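Local structure of 3-hydroxyisobutyryl-CoA hydrolase (Mycobacterium thermoresistibile, 4HDT) at residues A[107-112]-A[196-201]. The protein probably hydrolyses 3-hydroxyisobutyryl-CoA (3-hydroxy-2-methylpropanoyl-CoA) to 3-hydroxy-2-methylpropanoate and free CoA, as a member of the crotonase-like family. Numbering follows the deposited sequence.
Sequences PYVSIM and DEFTRA. With ZN (zinc ion), chain F.
The CE2 edge of the F198 ring abuts two neighbouring methyls of strand 108-112. I111 CD1 lies 3.8 Å from F198 CE2, and V109 CG1 sits 4.2 Å from the same carbon; both methyls lie close to the plane of the ring, not over its faces. F198 gets there because its CG is anti to the backbone N (chi1 172°), while A210 and L211 of helix 207-214 also touch its side chain. In I111, CG1 stands beside the backbone N and anti to the carbonyl carbon (chi1 -49°), and this branch carries CD1 to the ring edge. I111 CG1 also passes T199 OG1 at 4.2 Å. That hydroxyl is hydrogen-bonded to the backbone O of I195, one turn earlier. The strand is an inner one of the crotonase-fold sheet, flanked by strands 56-61 and 129-132, and helix 195-205 packs on one face of it, its segment running nearly antiparallel to the strand at 168°. Between them the contact is wholly van der Waals, with no hydrogen bond crossing. On the side of the helix turned from the strand, a zinc ion is modelled 2.4 Å from D196 OD2 but also implausibly close to D196 CB, so the details of this site are doubtful. The O of a water lies 2.2 Å from the same zinc ion.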
ATOM      1  N   PRO A 107     -19.465   5.191  -5.957  1.00 13.75           N
ATOM      2  CA  PRO A 107     -18.483   4.278  -6.593  1.00 13.15           C
ATOM      3  C   PRO A 107     -17.138   5.000  -6.781  1.00 12.75           C
ATOM      4  O   PRO A 107     -17.107   6.134  -7.254  1.00 13.15           O
ATOM      5  CB  PRO A 107     -19.120   3.990  -7.948  1.00 13.76           C
ATOM      6  CG  PRO A 107     -20.590   4.084  -7.675  1.00 14.47           C
ATOM      7  CD  PRO A 107     -20.696   5.278  -6.754  1.00 14.48           C
ATOM      8  N   TYR A 108     -16.064   4.305  -6.431  1.00 12.17           N
ATOM      9  CA  TYR A 108     -14.697   4.807  -6.559  1.00 11.90           C
ATOM     10  C   TYR A 108     -13.964   3.659  -7.260  1.00 11.55           C
ATOM     11  O   TYR A 108     -13.713   2.588  -6.675  1.00 11.10           O
ATOM     12  CB  TYR A 108     -14.089   5.135  -5.189  1.00 11.64           C
ATOM     13  CG  TYR A 108     -12.661   5.665  -5.171  1.00 11.28           C
ATOM     14  CD1 TYR A 108     -11.581   4.819  -5.331  1.00 10.85           C
ATOM     15  CD2 TYR A 108     -12.388   7.013  -4.917  1.00 11.75           C
ATOM     16  CE1 TYR A 108     -10.270   5.287  -5.277  1.00 10.74           C
ATOM     17  CE2 TYR A 108     -11.106   7.484  -4.878  1.00 11.39           C
ATOM     18  CZ  TYR A 108     -10.036   6.625  -5.024  1.00 11.06           C
ATOM     19  OH  TYR A 108      -8.729   7.085  -4.965  1.00 11.52           O
ATOM     20  N   VAL A 109     -13.630   3.932  -8.512  1.00 11.85           N
ATOM     21  CA  VAL A 109     -13.021   2.959  -9.397  1.00 11.88           C
ATOM     22  C   VAL A 109     -11.529   3.250  -9.465  1.00 11.44           C
ATOM     23  O   VAL A 109     -11.118   4.373  -9.754  1.00 11.81           O
ATOM     24  CB  VAL A 109     -13.621   3.071 -10.822  1.00 12.60           C
ATOM     25  CG1 VAL A 109     -12.984   2.080 -11.759  1.00 12.79           C
ATOM     26  CG2 VAL A 109     -15.151   2.958 -10.802  1.00 13.25           C
ATOM     27  N   SER A 110     -10.697   2.273  -9.144  1.00 10.85           N
ATOM     28  CA  SER A 110      -9.244   2.522  -9.215  1.00 10.79           C
ATOM     29  C   SER A 110      -8.645   1.608 -10.248  1.00 11.07           C
ATOM     30  O   SER A 110      -9.006   0.418 -10.345  1.00 11.37           O
ATOM     31  CB  SER A 110      -8.573   2.327  -7.905  1.00 10.54           C
ATOM     32  OG  SER A 110      -8.824   1.025  -7.412  1.00 10.48           O
ATOM     33  N   ILE A 111      -7.796   2.188 -11.092  1.00 11.10           N
ATOM     34  CA  ILE A 111      -7.111   1.432 -12.148  1.00 11.76           C
ATOM     35  C   ILE A 111      -5.682   1.142 -11.728  1.00 11.10           C
ATOM     36  O   ILE A 111      -4.747   1.887 -12.014  1.00 11.37           O
ATOM     37  CB  ILE A 111      -7.134   2.148 -13.522  1.00 12.64           C
ATOM     38  CG1 ILE A 111      -8.543   2.632 -13.891  1.00 13.64           C
ATOM     39  CG2 ILE A 111      -6.515   1.256 -14.602  1.00 13.30           C
ATOM     40  CD1 ILE A 111      -9.555   1.544 -14.026  1.00 13.84           C
ATOM     41  N   MET A 112      -5.540   0.023 -11.016  1.00 10.53           N
ATOM     42  CA  MET A 112      -4.260  -0.368 -10.424  1.00 10.19           C
ATOM     43  C   MET A 112      -3.507  -1.236 -11.445  1.00 10.46           C
ATOM     44  O   MET A 112      -3.213  -2.411 -11.244  1.00 10.28           O
ATOM     45  CB  MET A 112      -4.547  -1.090  -9.089  1.00  9.88           C
ATOM     46  CG  MET A 112      -5.020  -0.128  -7.992  1.00  9.87           C
ATOM     47  SD  MET A 112      -5.140  -0.878  -6.362  1.00  9.83           S
ATOM     48  CE  MET A 112      -6.597  -1.850  -6.653  1.00  9.96           C
ATOM     49  N   ASP A 196      -8.125   1.210 -21.539  1.00 27.52           N
ATOM     50  CA  ASP A 196      -8.515   2.369 -22.218  1.00 27.20           C
ATOM     51  C   ASP A 196      -9.970   2.217 -22.666  1.00 26.04           C
ATOM     52  O   ASP A 196     -10.750   3.118 -22.436  1.00 25.45           O
ATOM     53  CB  ASP A 196      -7.501   2.528 -23.347  1.00 28.19           C
ATOM     54  CG  ASP A 196      -6.093   2.261 -22.824  1.00 28.64           C
ATOM     55  OD1 ASP A 196      -5.674   3.103 -21.984  1.00 29.89           O
ATOM     56  OD2 ASP A 196      -5.474   1.186 -23.096  1.00 26.24           O
ATOM     57  N   GLU A 197     -10.332   1.065 -23.240  1.00 26.22           N
ATOM     58  CA  GLU A 197     -11.728   0.832 -23.643  1.00 26.34           C
ATOM     59  C   GLU A 197     -12.598   0.796 -22.393  1.00 25.35           C
ATOM     60  O   GLU A 197     -13.706   1.310 -22.394  1.00 25.64           O
ATOM     61  CB  GLU A 197     -11.916  -0.488 -24.434  1.00 27.10           C
ATOM     62  N   PHE A 198     -12.067   0.187 -21.340  1.00 24.77           N
ATOM     63  CA  PHE A 198     -12.780   0.051 -20.076  1.00 23.45           C
ATOM     64  C   PHE A 198     -13.029   1.404 -19.447  1.00 23.16           C
ATOM     65  O   PHE A 198     -14.139   1.717 -19.025  1.00 21.98           O
ATOM     66  CB  PHE A 198     -12.023  -0.838 -19.079  1.00 22.50           C
ATOM     67  CG  PHE A 198     -12.640  -0.841 -17.694  1.00 21.29           C
ATOM     68  CD1 PHE A 198     -13.786  -1.603 -17.445  1.00 21.21           C
ATOM     69  CD2 PHE A 198     -12.130  -0.060 -16.681  1.00 20.43           C
ATOM     70  CE1 PHE A 198     -14.383  -1.582 -16.194  1.00 20.79           C
ATOM     71  CE2 PHE A 198     -12.717  -0.033 -15.414  1.00 20.17           C
ATOM     72  CZ  PHE A 198     -13.849  -0.798 -15.180  1.00 19.92           C
ATOM     73  N   THR A 199     -11.979   2.218 -19.363  1.00 24.09           N
ATOM     74  CA  THR A 199     -12.140   3.541 -18.839  1.00 24.90           C
ATOM     75  C   THR A 199     -13.147   4.364 -19.656  1.00 25.86           C
ATOM     76  O   THR A 199     -13.992   5.059 -19.096  1.00 24.99           O
ATOM     77  CB  THR A 199     -10.756   4.253 -18.735  1.00 26.47           C
ATOM     78  OG1 THR A 199      -9.995   3.614 -17.703  1.00 28.19           O
ATOM     79  CG2 THR A 199     -10.919   5.686 -18.409  1.00 27.97           C
ATOM     80  N   ARG A 200     -13.039   4.317 -20.987  1.00 25.90           N
ATOM     81  CA  ARG A 200     -13.989   5.022 -21.840  1.00 27.16           C
ATOM     82  C   ARG A 200     -15.422   4.555 -21.572  1.00 25.81           C
ATOM     83  O   ARG A 200     -16.339   5.369 -21.613  1.00 27.32           O
ATOM     84  CB  ARG A 200     -13.637   4.860 -23.332  1.00 29.16           C
ATOM     85  CG  ARG A 200     -12.300   5.520 -23.702  1.00 29.90           C
ATOM     86  CD  ARG A 200     -11.995   5.503 -25.191  1.00 32.19           C
ATOM     87  NE  ARG A 200     -11.737   4.174 -25.783  1.00 33.25           N
ATOM     88  CZ  ARG A 200     -10.534   3.602 -25.946  1.00 33.84           C
ATOM     89  NH1 ARG A 200      -9.411   4.169 -25.502  1.00 33.89           N
ATOM     90  NH2 ARG A 200     -10.451   2.408 -26.508  1.00 34.78           N
ATOM     91  N   ALA A 201     -15.598   3.258 -21.313  1.00 24.27           N
ATOM     92  CA  ALA A 201     -16.942   2.681 -21.066  1.00 24.10           C
ATOM     93  C   ALA A 201     -17.532   3.100 -19.714  1.00 23.24           C
ATOM     94  O   ALA A 201     -18.736   3.264 -19.598  1.00 23.21           O
ATOM     95  CB  ALA A 201     -16.921   1.159 -21.184  1.00 23.91           C
TER
HETATM   96 ZN    ZN F 404      -6.815   0.441 -24.968  1.00 42.86          ZN
HETATM   97  O   HOH W   1      -8.495  -0.925 -24.646  1.00 29.54           O